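Local coordinates for protein mitomycin biosynthesis 6-O-methyltransferase (Streptomyces lavendulae, PDB 3GWZ) that methylates the quinone hydroxyl of 6-demethylmitomycins A and B with S-adenosyl-L-methionine, forming the methoxy group of mitomycins A and B, at residues W50-R53 with A54-A58; H84-T87 with L88-L92; F110-A114 with L115-L119; A128-A131 with R132-A135; E177-N180 with R181-S185. One frame throughout, in Å; residues are numbered along the deposited sequence.

Interaction 1: W50-R53 with A54-A58; sequences WKAR and AIHVA
Arg53 and His56 sit three residues apart on helix 32-61, and their polar ends converge: Arg53 NH1 lies 2.9 Å from His56 ND1. The arginine leaves the helix with CG opposite its own N (chi1 -157°) and then bends at chi2 (68°), which carries the guanidinium forward along the helix to His56. There the imidazole crosses it at about a right angle, the two planes 76° apart. The histidine ring takes the other branch, CG opposite its carbonyl carbon, which lays the ring over the preceding turn, where Ala52 O stands 3.3 Å above the ring plane. Ala52 CB, a bare methyl, stays clear of the ring at 4.2 Å from CE1. Regular helical bonds run below, among them His56 N to Ala52 O at 3.0 Å. The outer ends are held elsewhere: His56 NE2 bonds to Gln134 OE1, while Arg53 bonds to Gln134 O and, on the second subunit, to Trp143 O and Glu144 O. Ala54 and Val57 pack on Leu91 of helix 85-97. A buried arginine whose nitrogens bond to backbone carbonyls of both chains is consistent with a charge dispersed over many dipoles, and it joins the dimerisation helix to its partner subunit.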
loop_
_atom_site.group_PDB
_atom_site.type_symbol
_atom_site.label_atom_id
_atom_site.label_comp_id
_atom_site.label_asym_id
_atom_site.label_seq_id
_atom_site.Cartn_x
_atom_site.Cartn_y
_atom_site.Cartn_z
ATOM N N TRP A 50 4.048 27.739 6.712
ATOM C CA TRP A 50 3.100 26.982 7.514
ATOM C C TRP A 50 2.350 25.962 6.660
ATOM O O TRP A 50 2.013 24.885 7.135
ATOM C CB TRP A 50 2.114 27.935 8.196
ATOM C CG TRP A 50 2.804 29.112 8.818
ATOM C CD1 TRP A 50 4.114 29.186 9.197
ATOM C CD2 TRP A 50 2.217 30.376 9.149
ATOM N NE1 TRP A 50 4.388 30.426 9.723
ATOM C CE2 TRP A 50 3.239 31.176 9.710
ATOM C CE3 TRP A 50 0.930 30.912 9.021
ATOM C CZ2 TRP A 50 3.013 32.483 10.149
ATOM C CZ3 TRP A 50 0.704 32.221 9.461
ATOM C CH2 TRP A 50 1.743 32.988 10.013
ATOM N N LYS A 51 2.090 26.305 5.400
ATOM C CA LYS A 51 1.472 25.360 4.483
ATOM C C LYS A 51 2.336 24.108 4.326
ATOM O O LYS A 51 1.840 22.973 4.351
ATOM C CB LYS A 51 1.242 26.001 3.119
ATOM C CG LYS A 51 0.322 25.182 2.232
ATOM C CD LYS A 51 0.319 25.674 0.776
ATOM C CE LYS A 51 -0.370 27.015 0.609
ATOM N NZ LYS A 51 -0.209 27.556 -0.783
ATOM N N ALA A 52 3.632 24.326 4.147
ATOM C CA ALA A 52 4.576 23.222 4.040
ATOM C C ALA A 52 4.596 22.388 5.319
ATOM O O ALA A 52 4.563 21.157 5.264
ATOM C CB ALA A 52 5.982 23.751 3.713
ATOM N N ARG A 53 4.640 23.052 6.474
ATOM C CA ARG A 53 4.741 22.330 7.737
ATOM C C ARG A 53 3.468 21.517 7.975
ATOM O O ARG A 53 3.516 20.425 8.529
ATOM C CB ARG A 53 5.008 23.279 8.914
ATOM C CG ARG A 53 5.663 22.593 10.125
ATOM C CD ARG A 53 7.105 22.168 9.780
ATOM N NE ARG A 53 7.748 21.371 10.825
ATOM C CZ ARG A 53 8.672 20.445 10.583
ATOM N NH1 ARG A 53 9.036 20.186 9.330
ATOM N NH2 ARG A 53 9.223 19.770 11.585
ATOM N N ALA A 54 2.328 22.039 7.542
ATOM C CA ALA A 54 1.087 21.278 7.697
ATOM C C ALA A 54 1.156 19.973 6.891
ATOM O O ALA A 54 0.685 18.926 7.339
ATOM C CB ALA A 54 -0.121 22.123 7.276
ATOM N N ILE A 55 1.755 20.036 5.707
ATOM C CA ILE A 55 1.966 18.825 4.916
ATOM C C ILE A 55 2.917 17.875 5.649
ATOM O O ILE A 55 2.698 16.662 5.685
ATOM C CB ILE A 55 2.482 19.149 3.497
ATOM C CG1 ILE A 55 1.338 19.736 2.650
ATOM C CG2 ILE A 55 3.075 17.897 2.842
ATOM C CD1 ILE A 55 1.688 19.981 1.200
ATOM N N HIS A 56 3.968 18.422 6.259
ATOM C CA HIS A 56 4.910 17.575 6.987
ATOM C C HIS A 56 4.191 16.792 8.077
ATOM O O HIS A 56 4.406 15.591 8.239
ATOM C CB HIS A 56 6.051 18.408 7.581
ATOM C CG HIS A 56 6.869 19.118 6.546
ATOM N ND1 HIS A 56 7.542 20.293 6.800
ATOM C CD2 HIS A 56 7.089 18.834 5.239
ATOM C CE1 HIS A 56 8.156 20.695 5.701
ATOM N NE2 HIS A 56 7.890 19.830 4.736
ATOM N N VAL A 57 3.327 17.477 8.815
ATOM C CA VAL A 57 2.610 16.837 9.907
ATOM C C VAL A 57 1.625 15.806 9.374
ATOM O O VAL A 57 1.484 14.732 9.958
ATOM C CB VAL A 57 1.890 17.855 10.812
ATOM C CG1 VAL A 57 1.024 17.131 11.837
ATOM C CG2 VAL A 57 2.915 18.731 11.514
ATOM N N ALA A 58 0.957 16.117 8.263
ATOM C CA ALA A 58 0.046 15.139 7.653
ATOM C C ALA A 58 0.766 13.843 7.241
ATOM O O ALA A 58 0.228 12.742 7.404
ATOM C CB ALA A 58 -0.700 15.751 6.459
#

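Interaction 2: H84-T87 with L88-L92; sequences HEQT and LRRLL
Glu85 and Arg89, one turn apart at the start of helix 85-97, run side by side and point the same way. Glu85 is extended, its CG opposite the backbone N; Arg89 bends at chi3 (-64°), which brings NH2 to 2.9 Å from Glu85 OE2. The hydrogen bond within this salt bridge is nearly straight, at 165°. The oxygen lies in the guanidinium plane and offers its anti lone pair, the one away from OE1, with carboxylate and guanidinium planes turned 66° apart. Thr75 OG1 also bonds to OE2, and Asp108 forms a second salt bridge with Arg89 NH2. Round the helix, His84 occupies the N-cap: ND1 accepts a weak bond from Thr87 N and lies 2.9 Å from Thr87 OG1, in a hydrogen bond that could run either way. A water joins Thr87 OG1 to Arg90 NH1, which it meets at 3.0 Å in the guanidinium plane. Arg90 pairs with Asp322 of the second subunit and bonds to Gly331 O of that subunit. Two carboxylates at Arg89 NH2 probably favour its charged form, and the arginines divide the work: Arg89 ties the helix to its own winged-helix-like dimerisation domain, Arg90 to the partner chain.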
loop_
_atom_site.group_PDB
_atom_site.type_symbol
_atom_site.label_atom_id
_atom_site.label_comp_id
_atom_site.label_asym_id
_atom_site.label_seq_id
_atom_site.Cartn_x
_atom_site.Cartn_y
_atom_site.Cartn_z
ATOM N N HIS A 84 -4.959 14.937 18.482
ATOM C CA HIS A 84 -6.016 15.635 19.194
ATOM C C HIS A 84 -7.107 16.022 18.190
ATOM O O HIS A 84 -6.846 16.726 17.207
ATOM C CB HIS A 84 -5.417 16.866 19.865
ATOM C CG HIS A 84 -6.396 17.682 20.645
ATOM N ND1 HIS A 84 -6.980 18.822 20.139
ATOM C CD2 HIS A 84 -6.869 17.544 21.907
ATOM C CE1 HIS A 84 -7.780 19.345 21.049
ATOM N NE2 HIS A 84 -7.730 18.591 22.133
ATOM N N GLU A 85 -8.327 15.554 18.441
ATOM C CA GLU A 85 -9.404 15.628 17.455
ATOM C C GLU A 85 -9.659 17.038 16.893
ATOM O O GLU A 85 -9.615 17.251 15.679
ATOM C CB GLU A 85 -10.704 15.051 18.039
ATOM C CG GLU A 85 -11.818 14.965 17.003
ATOM C CD GLU A 85 -13.136 14.468 17.578
ATOM O OE1 GLU A 85 -13.140 13.891 18.688
ATOM O OE2 GLU A 85 -14.167 14.662 16.907
ATOM N N GLN A 86 -9.963 17.984 17.774
ATOM C CA GLN A 86 -10.225 19.363 17.351
ATOM C C GLN A 86 -9.053 19.938 16.535
ATOM O O GLN A 86 -9.260 20.659 15.560
ATOM C CB GLN A 86 -10.535 20.256 18.569
ATOM C CG GLN A 86 -10.680 21.752 18.244
ATOM C CD GLN A 86 -10.701 22.656 19.485
ATOM O OE1 GLN A 86 -10.668 22.185 20.627
ATOM N NE2 GLN A 86 -10.750 23.965 19.255
ATOM N N THR A 87 -7.823 19.619 16.924
ATOM C CA THR A 87 -6.657 20.193 16.222
ATOM C C THR A 87 -6.418 19.555 14.850
ATOM O O THR A 87 -6.077 20.245 13.886
ATOM C CB THR A 87 -5.370 20.134 17.080
ATOM O OG1 THR A 87 -5.639 20.666 18.380
ATOM C CG2 THR A 87 -4.260 20.961 16.440
ATOM N N LEU A 88 -6.610 18.242 14.749
ATOM C CA LEU A 88 -6.492 17.574 13.460
ATOM C C LEU A 88 -7.553 18.115 12.499
ATOM O O LEU A 88 -7.287 18.307 11.319
ATOM C CB LEU A 88 -6.640 16.057 13.611
ATOM C CG LEU A 88 -6.364 15.282 12.322
ATOM C CD1 LEU A 88 -4.964 15.617 11.802
ATOM C CD2 LEU A 88 -6.525 13.785 12.530
ATOM N N ARG A 89 -8.751 18.369 13.018
ATOM C CA ARG A 89 -9.816 18.982 12.225
ATOM C C ARG A 89 -9.415 20.368 11.691
ATOM O O ARG A 89 -9.627 20.668 10.524
ATOM C CB ARG A 89 -11.127 19.071 13.027
ATOM C CG ARG A 89 -12.305 19.632 12.225
ATOM C CD ARG A 89 -13.625 19.551 12.991
ATOM N NE ARG A 89 -13.989 18.159 13.234
ATOM C CZ ARG A 89 -13.968 17.589 14.431
ATOM N NH1 ARG A 89 -13.637 18.304 15.498
ATOM N NH2 ARG A 89 -14.304 16.316 14.566
ATOM N N ARG A 90 -8.841 21.205 12.549
ATOM C CA ARG A 90 -8.321 22.497 12.110
ATOM C C ARG A 90 -7.274 22.291 11.011
ATOM O O ARG A 90 -7.307 22.962 9.973
ATOM C CB ARG A 90 -7.709 23.271 13.287
ATOM C CG ARG A 90 -8.740 23.736 14.338
ATOM C CD ARG A 90 -8.078 24.047 15.679
ATOM N NE ARG A 90 -7.337 25.310 15.656
ATOM C CZ ARG A 90 -6.814 25.890 16.730
ATOM N NH1 ARG A 90 -6.945 25.319 17.922
ATOM N NH2 ARG A 90 -6.164 27.045 16.618
ATOM N N LEU A 91 -6.348 21.364 11.235
ATOM C CA LEU A 91 -5.285 21.114 10.251
ATOM C C LEU A 91 -5.858 20.659 8.913
ATOM O O LEU A 91 -5.451 21.133 7.859
ATOM C CB LEU A 91 -4.300 20.055 10.745
ATOM C CG LEU A 91 -3.009 19.986 9.909
ATOM C CD1 LEU A 91 -2.028 21.049 10.378
ATOM C CD2 LEU A 91 -2.360 18.609 9.994
ATOM N N LEU A 92 -6.793 19.718 8.961
ATOM C CA LEU A 92 -7.396 19.194 7.741
ATOM C C LEU A 92 -8.229 20.242 6.992
ATOM O O LEU A 92 -8.204 20.283 5.764
ATOM C CB LEU A 92 -8.225 17.944 8.049
ATOM C CG LEU A 92 -7.402 16.709 8.456
ATOM C CD1 LEU A 92 -8.286 15.572 8.926
ATOM C CD2 LEU A 92 -6.517 16.246 7.301
HETATM O O HOH W 1 -7.624 22.636 18.951
#

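Interaction 3: F110-A114 with L115-L119; sequences FAQNA and LSAVL
One small hydroxyl, Ser116 OG, is gripped from two directions: it donates to Gln112 OE1 at a short 2.6 Å and accepts from Asn113 N at 2.9 Å. The second of these bonds belongs to a capping box, in which Asn113 and Ser116 each bond to the other's backbone N at the start of the short, weakly bonded helix 114-117. Asn113 suits the N-cap because its short amide can turn back on the chain; with chi1 at 66°, CG sits between the backbone N and the carbonyl carbon, and OD1 accepts from Ser116 N at 2.9 Å in a nearly straight bond (171°). Ser116 adopts the same type of first torsion (74°), which turns OG back toward the incoming chain. Gln112 spans further, its bend at chi2 carrying OE1 to the serine. Outside the turn, Asn113 ND2 bonds to Gly99 O and Asp102 OD1, OD1 also accepts from Phe101 N, and Gln112 NE2 reaches Pro64 O. The bonds to Ser116 tie strand 109-111 to this helix, while Leu115 and Val118 pack on Thr41 and Val42 of the second subunit. Ala117 N bonds to Asn113 O at 2.8 Å, and Ala117 CB lies 3.2 Å from the same oxygen.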
loop_
_atom_site.group_PDB
_atom_site.type_symbol
_atom_site.label_atom_id
_atom_site.label_comp_id
_atom_site.label_asym_id
_atom_site.label_seq_id
_atom_site.Cartn_x
_atom_site.Cartn_y
_atom_site.Cartn_z
ATOM N N PHE A 110 -13.505 13.834 5.273
ATOM C CA PHE A 110 -12.441 14.292 4.401
ATOM C C PHE A 110 -12.045 13.163 3.463
ATOM O O PHE A 110 -12.213 11.995 3.800
ATOM C CB PHE A 110 -11.241 14.755 5.232
ATOM C CG PHE A 110 -11.514 15.989 6.026
ATOM C CD1 PHE A 110 -11.199 17.236 5.514
ATOM C CD2 PHE A 110 -12.111 15.910 7.271
ATOM C CE1 PHE A 110 -11.458 18.391 6.247
ATOM C CE2 PHE A 110 -12.373 17.048 8.000
ATOM C CZ PHE A 110 -12.048 18.292 7.482
ATOM N N ALA A 111 -11.527 13.512 2.289
ATOM C CA ALA A 111 -11.192 12.511 1.274
ATOM C C ALA A 111 -9.845 12.773 0.623
ATOM O O ALA A 111 -9.354 13.899 0.611
ATOM C CB ALA A 111 -12.272 12.458 0.199
ATOM N N GLN A 112 -9.259 11.720 0.072
ATOM C CA GLN A 112 -8.076 11.849 -0.760
ATOM C C GLN A 112 -8.413 12.694 -1.969
ATOM O O GLN A 112 -9.518 12.602 -2.489
ATOM C CB GLN A 112 -7.657 10.471 -1.264
ATOM C CG GLN A 112 -6.190 10.352 -1.625
ATOM C CD GLN A 112 -5.342 10.170 -0.391
ATOM O OE1 GLN A 112 -5.000 11.139 0.296
ATOM N NE2 GLN A 112 -5.012 8.920 -0.085
ATOM N N ASN A 113 -7.467 13.512 -2.417
ATOM C CA ASN A 113 -7.547 14.111 -3.750
ATOM C C ASN A 113 -6.223 13.990 -4.490
ATOM O O ASN A 113 -5.299 13.341 -4.001
ATOM C CB ASN A 113 -8.048 15.566 -3.718
ATOM C CG ASN A 113 -7.076 16.526 -3.034
ATOM O OD1 ASN A 113 -5.971 16.152 -2.613
ATOM N ND2 ASN A 113 -7.495 17.780 -2.921
ATOM N N ALA A 114 -6.140 14.609 -5.664
ATOM C CA ALA A 114 -4.963 14.502 -6.528
ATOM C C ALA A 114 -3.690 14.940 -5.811
ATOM O O ALA A 114 -2.641 14.310 -5.939
ATOM C CB ALA A 114 -5.162 15.331 -7.796
ATOM N N LEU A 115 -3.780 16.027 -5.057
ATOM C CA LEU A 115 -2.610 16.528 -4.344
ATOM C C LEU A 115 -2.248 15.659 -3.154
ATOM O O LEU A 115 -1.079 15.335 -2.965
ATOM C CB LEU A 115 -2.789 17.986 -3.914
ATOM C CG LEU A 115 -2.900 19.007 -5.049
ATOM C CD1 LEU A 115 -2.731 20.413 -4.495
ATOM C CD2 LEU A 115 -1.867 18.737 -6.142
ATOM N N SER A 116 -3.232 15.271 -2.351
ATOM C CA SER A 116 -2.917 14.449 -1.195
ATOM C C SER A 116 -2.435 13.062 -1.624
ATOM O O SER A 116 -1.655 12.426 -0.919
ATOM C CB SER A 116 -4.087 14.363 -0.214
ATOM O OG SER A 116 -5.119 13.523 -0.692
ATOM N N ALA A 117 -2.882 12.604 -2.791
ATOM C CA ALA A 117 -2.482 11.287 -3.283
ATOM C C ALA A 117 -0.972 11.167 -3.569
ATOM O O ALA A 117 -0.392 10.096 -3.415
ATOM C CB ALA A 117 -3.300 10.903 -4.520
ATOM N N VAL A 118 -0.333 12.256 -3.979
ATOM C CA VAL A 118 1.096 12.193 -4.280
ATOM C C VAL A 118 1.929 12.100 -2.997
ATOM O O VAL A 118 3.138 11.919 -3.050
ATOM C CB VAL A 118 1.571 13.386 -5.145
ATOM C CG1 VAL A 118 0.740 13.498 -6.411
ATOM C CG2 VAL A 118 1.507 14.668 -4.364
ATOM N N LEU A 119 1.268 12.209 -1.848
ATOM C CA LEU A 119 1.947 12.110 -0.561
ATOM C C LEU A 119 1.936 10.690 -0.001
ATOM O O LEU A 119 2.506 10.429 1.056
ATOM C CB LEU A 119 1.328 13.071 0.450
ATOM C CG LEU A 119 1.552 14.549 0.147
ATOM C CD1 LEU A 119 0.810 15.430 1.171
ATOM C CD2 LEU A 119 3.023 14.863 0.129
#

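Interaction 4: A128-A131 with R132-A135; sequences ATDA and RFQA
Arg132 reaches back along its own helix to Ala128, whose carbonyl oxygen accepts from NH1 at 3.0 Å. The oxygen lies in the guanidinium plane, but the nitrogen stands 42° out of the carbonyl plane, and the backbone bond from Arg132 N to the same oxygen is weak at 3.4 Å. Opposite the carbonyl carbon at CG (chi1 -72°) and extended on to NE, the arginine lies along the previous turn; a small alanine leaves room for it. On another face, Asp130 meets two residues. Its OD1 approaches the edge of the Phe133 ring, 3.5 Å from CD2, with carboxylate and ring nearly coplanar. Its OD2 lies 3.4 Å from Gln134 NE2, and two waters span the pair, each donating to one carboxylate oxygen and accepting from NE2. All this belongs to helix 126-135, which lies between helix 32-61 and helix 173-197 and so stands between the dimerisation and methyltransferase parts of the fold. Gln134, with OE1 turned to His56, packs on Leu46 of the second subunit. Arg132 NH2 is held by Leu119 O. Phe133 meets His139 edge to face and packs on Leu178 and Ala182, while Thr129 OG1 bonds to Ser125 O and Ser185 OG.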
loop_
_atom_site.group_PDB
_atom_site.type_symbol
_atom_site.label_atom_id
_atom_site.label_comp_id
_atom_site.label_asym_id
_atom_site.label_seq_id
_atom_site.Cartn_x
_atom_site.Cartn_y
_atom_site.Cartn_z
ATOM N N ALA A 128 6.928 12.374 -2.220
ATOM C CA ALA A 128 6.510 11.678 -1.002
ATOM C C ALA A 128 7.673 11.423 -0.050
ATOM O O ALA A 128 7.539 11.579 1.165
ATOM C CB ALA A 128 5.813 10.360 -1.336
ATOM N N THR A 129 8.813 11.008 -0.590
ATOM C CA THR A 129 9.960 10.745 0.278
ATOM C C THR A 129 10.523 12.052 0.796
ATOM O O THR A 129 10.949 12.132 1.956
ATOM C CB THR A 129 11.070 9.944 -0.428
ATOM O OG1 THR A 129 11.369 10.550 -1.695
ATOM C CG2 THR A 129 10.616 8.504 -0.626
ATOM N N ASP A 130 10.511 13.085 -0.044
ATOM C CA ASP A 130 11.058 14.373 0.377
ATOM C C ASP A 130 10.189 14.987 1.479
ATOM O O ASP A 130 10.699 15.572 2.440
ATOM C CB ASP A 130 11.209 15.335 -0.806
ATOM C CG ASP A 130 12.415 16.254 -0.663
ATOM O OD1 ASP A 130 13.175 16.117 0.323
ATOM O OD2 ASP A 130 12.605 17.114 -1.543
ATOM N N ALA A 131 8.874 14.852 1.350
ATOM C CA ALA A 131 7.981 15.408 2.367
ATOM C C ALA A 131 8.305 14.804 3.729
ATOM O O ALA A 131 8.339 15.511 4.729
ATOM C CB ALA A 131 6.526 15.171 2.007
ATOM N N ARG A 132 8.559 13.498 3.764
ATOM C CA ARG A 132 8.863 12.816 5.024
ATOM C C ARG A 132 10.249 13.149 5.564
ATOM O O ARG A 132 10.450 13.206 6.774
ATOM C CB ARG A 132 8.681 11.298 4.875
ATOM C CG ARG A 132 7.207 10.908 4.768
ATOM C CD ARG A 132 6.980 9.499 4.243
ATOM N NE ARG A 132 5.554 9.185 4.289
ATOM C CZ ARG A 132 4.666 9.599 3.388
ATOM N NH1 ARG A 132 5.058 10.326 2.348
ATOM N NH2 ARG A 132 3.382 9.275 3.522
ATOM N N PHE A 133 11.199 13.354 4.652
ATOM C CA PHE A 133 12.562 13.795 4.980
ATOM C C PHE A 133 12.502 15.178 5.632
ATOM O O PHE A 133 13.083 15.406 6.691
ATOM C CB PHE A 133 13.375 13.820 3.669
ATOM C CG PHE A 133 14.813 14.310 3.798
ATOM C CD1 PHE A 133 15.637 13.868 4.814
ATOM C CD2 PHE A 133 15.345 15.161 2.832
ATOM C CE1 PHE A 133 16.971 14.309 4.901
ATOM C CE2 PHE A 133 16.674 15.604 2.902
ATOM C CZ PHE A 133 17.485 15.168 3.945
ATOM N N GLN A 134 11.770 16.090 5.002
ATOM C CA GLN A 134 11.623 17.460 5.494
ATOM C C GLN A 134 10.842 17.551 6.809
ATOM O O GLN A 134 10.956 18.534 7.542
ATOM C CB GLN A 134 10.910 18.311 4.445
ATOM C CG GLN A 134 11.705 18.517 3.173
ATOM C CD GLN A 134 10.865 19.120 2.069
ATOM O OE1 GLN A 134 9.705 19.488 2.284
ATOM N NE2 GLN A 134 11.436 19.211 0.873
ATOM N N ALA A 135 10.032 16.538 7.090
ATOM C CA ALA A 135 9.239 16.515 8.317
ATOM C C ALA A 135 10.129 16.436 9.557
ATOM O O ALA A 135 9.757 16.917 10.630
ATOM C CB ALA A 135 8.265 15.346 8.290
HETATM O O HOH W 2 14.580 18.334 1.260
HETATM O O HOH W 3 11.002 19.368 -2.150
#

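Interaction 5: E177-N180 with R181-S185; sequences ELFN and RAMGS. With SAH (S-adenosyl-L-homocysteine), chain G.
Regular helical bonds join Glu177-Asn180 to Arg181-Ser185, such as Met183 N to Phe179 O at 2.9 Å, although Gly184 N approaches Asn180 O from above the carbonyl plane. Phe179 and Met183, the latter a selenomethionine, lie side by side and point the same way, with Met183 CB over one face of the phenyl ring, 4.1 Å from CE1. Both belong to the S-adenosyl-L-homocysteine pocket. The ring turns its edge to the ligand, CZ being 4.0 Å from SD, whereas Met183 bends at chi2 (67°) and again at chi3 and places SE 3.7 Å from SD and CG 3.5 Å from the ligand carboxylate oxygen O. Flat aromatic and pliant methionine surfaces suit the thioether end of the ligand. On another flank, the Glu177 carboxylate lies against the aliphatic part of Arg181, OE2 to CD 3.6 Å; their charged ends, OE2 and NH1, stay 4.3 Å apart, beyond a salt bridge. A water accepts from NH1 and gives a weak bond to OE2, while Glu177 OE1 forms a salt bridge with Arg213. Helix 173-197 lies between the cofactor pocket and helix 126-135, where Arg181 packs on Thr129 and Ser185 on Pro126, and Asn180 ND2 bonds to Glu240 of helix 235-247.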
loop_
_atom_site.group_PDB
_atom_site.type_symbol
_atom_site.label_atom_id
_atom_site.label_comp_id
_atom_site.label_asym_id
_atom_site.label_seq_id
_atom_site.Cartn_x
_atom_site.Cartn_y
_atom_site.Cartn_z
ATOM N N GLU A 177 17.873 6.610 6.935
ATOM C CA GLU A 177 16.795 6.044 6.136
ATOM C C GLU A 177 15.980 7.139 5.438
ATOM O O GLU A 177 15.718 7.036 4.240
ATOM C CB GLU A 177 15.897 5.154 7.009
ATOM C CG GLU A 177 14.519 4.855 6.422
ATOM C CD GLU A 177 14.496 3.597 5.579
ATOM O OE1 GLU A 177 15.545 3.243 5.002
ATOM O OE2 GLU A 177 13.423 2.959 5.492
ATOM N N LEU A 178 15.593 8.185 6.172
ATOM C CA LEU A 178 14.835 9.288 5.567
ATOM C C LEU A 178 15.603 9.945 4.421
ATOM O O LEU A 178 15.037 10.229 3.359
ATOM C CB LEU A 178 14.470 10.358 6.601
ATOM C CG LEU A 178 13.409 9.944 7.617
ATOM C CD1 LEU A 178 13.255 11.041 8.656
ATOM C CD2 LEU A 178 12.097 9.656 6.900
ATOM N N PHE A 179 16.888 10.202 4.640
ATOM C CA PHE A 179 17.688 10.805 3.582
ATOM C C PHE A 179 17.898 9.863 2.383
ATOM O O PHE A 179 17.666 10.238 1.223
ATOM C CB PHE A 179 19.042 11.294 4.085
ATOM C CG PHE A 179 19.973 11.664 2.962
ATOM C CD1 PHE A 179 19.621 12.664 2.067
ATOM C CD2 PHE A 179 21.159 10.987 2.768
ATOM C CE1 PHE A 179 20.458 12.998 1.002
ATOM C CE2 PHE A 179 22.003 11.316 1.709
ATOM C CZ PHE A 179 21.649 12.329 0.830
ATOM N N ASN A 180 18.342 8.644 2.656
ATOM C CA ASN A 180 18.602 7.694 1.571
ATOM C C ASN A 180 17.374 7.360 0.730
ATOM O O ASN A 180 17.493 7.112 -0.470
ATOM C CB ASN A 180 19.255 6.420 2.107
ATOM C CG ASN A 180 20.708 6.636 2.481
ATOM O OD1 ASN A 180 21.303 7.657 2.129
ATOM N ND2 ASN A 180 21.283 5.682 3.193
ATOM N N ARG A 181 16.200 7.353 1.360
ATOM C CA ARG A 181 14.944 7.201 0.628
ATOM C C ARG A 181 14.668 8.413 -0.268
ATOM O O ARG A 181 14.221 8.262 -1.400
ATOM C CB ARG A 181 13.759 6.991 1.585
ATOM C CG ARG A 181 13.607 5.567 2.115
ATOM C CD ARG A 181 12.435 5.448 3.096
ATOM N NE ARG A 181 11.137 5.570 2.429
ATOM C CZ ARG A 181 10.465 4.552 1.893
ATOM N NH1 ARG A 181 10.977 3.321 1.929
ATOM N NH2 ARG A 181 9.279 4.761 1.322
ATOM N N ALA A 182 14.924 9.616 0.235
ATOM C CA ALA A 182 14.625 10.816 -0.544
ATOM C C ALA A 182 15.580 10.965 -1.726
ATOM O O ALA A 182 15.177 11.378 -2.813
ATOM C CB ALA A 182 14.663 12.065 0.338
HETATM N N MSE A 183 16.854 10.647 -1.502
HETATM C CA MSE A 183 17.842 10.645 -2.580
HETATM C C MSE A 183 17.553 9.476 -3.531
HETATM O O MSE A 183 17.655 9.605 -4.756
HETATM C CB MSE A 183 19.249 10.499 -1.985
HETATM C CG MSE A 183 20.398 10.668 -2.959
HETATM SE SE MSE A 183 20.558 12.494 -3.655
HETATM C CE MSE A 183 19.881 12.202 -5.451
ATOM N N GLY A 184 17.194 8.332 -2.957
ATOM C CA GLY A 184 16.985 7.123 -3.744
ATOM C C GLY A 184 15.842 7.208 -4.737
ATOM O O GLY A 184 15.886 6.581 -5.798
ATOM N N SER A 185 14.804 7.965 -4.389
ATOM C CA SER A 185 13.641 8.098 -5.263
ATOM C C SER A 185 14.001 8.940 -6.483
ATOM O O SER A 185 13.679 8.593 -7.624
ATOM C CB SER A 185 12.472 8.737 -4.504
ATOM O OG SER A 185 12.811 10.043 -4.056
HETATM N N SAH G . 25.064 9.061 -6.193
HETATM C CA SAH G . 23.818 8.854 -5.378
HETATM C CB SAH G . 23.850 9.548 -4.001
HETATM C CG SAH G . 24.044 11.076 -4.007
HETATM S SD SAH G . 23.930 11.762 -2.359
HETATM C C SAH G . 22.629 9.341 -6.157
HETATM O O SAH G . 21.493 8.991 -5.821
HETATM O OXT SAH G . 22.769 10.081 -7.140
HETATM C "C5'" SAH G . 25.663 11.886 -1.963
HETATM C "C4'" SAH G . 26.277 10.575 -1.431
HETATM O "O4'" SAH G . 27.666 10.719 -1.051
HETATM C "C3'" SAH G . 25.593 9.948 -0.212
HETATM O "O3'" SAH G . 25.015 8.690 -0.597
HETATM C "C2'" SAH G . 26.699 9.712 0.819
HETATM O "O2'" SAH G . 26.629 8.434 1.464
HETATM C "C1'" SAH G . 27.947 9.735 -0.033
HETATM N N9 SAH G . 29.175 10.165 0.671
HETATM C C8 SAH G . 29.321 11.276 1.428
HETATM N N7 SAH G . 30.594 11.373 1.888
HETATM C C5 SAH G . 31.277 10.310 1.400
HETATM C C6 SAH G . 32.663 9.809 1.484
HETATM N N6 SAH G . 33.568 10.508 2.210
HETATM N N1 SAH G . 32.972 8.655 0.833
HETATM C C2 SAH G . 32.056 7.980 0.122
HETATM N N3 SAH G . 30.773 8.381 -0.002
HETATM C C4 SAH G . 30.340 9.516 0.602
HETATM O O HOH W 4 13.780 2.376 2.330
#

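The five contacts form a connected series from the dimerisation domain to the bound S-adenosyl-L-homocysteine. Interaction 1 is central to the first part: Ala54 CB meets Leu91 CD1 of interaction 2 at 3.8 Å, and Ile55 CG2 meets Leu119 CD1 of interaction 3 at 3.7 Å. Interactions 2 and 3 also touch, through Leu92 and Phe110. Interaction 4, its centre about 10 Å from that of interaction 1, joins these to interaction 5: Phe133 CE1 of interaction 4 lies 3.7 Å from Phe179 CB of interaction 5. Interaction 5 alone touches S-adenosyl-L-homocysteine; the side chain of Phe133 is about 10 Å from that ligand. Interactions 1 to 4 all touch the second subunit, whereas interaction 5 does not.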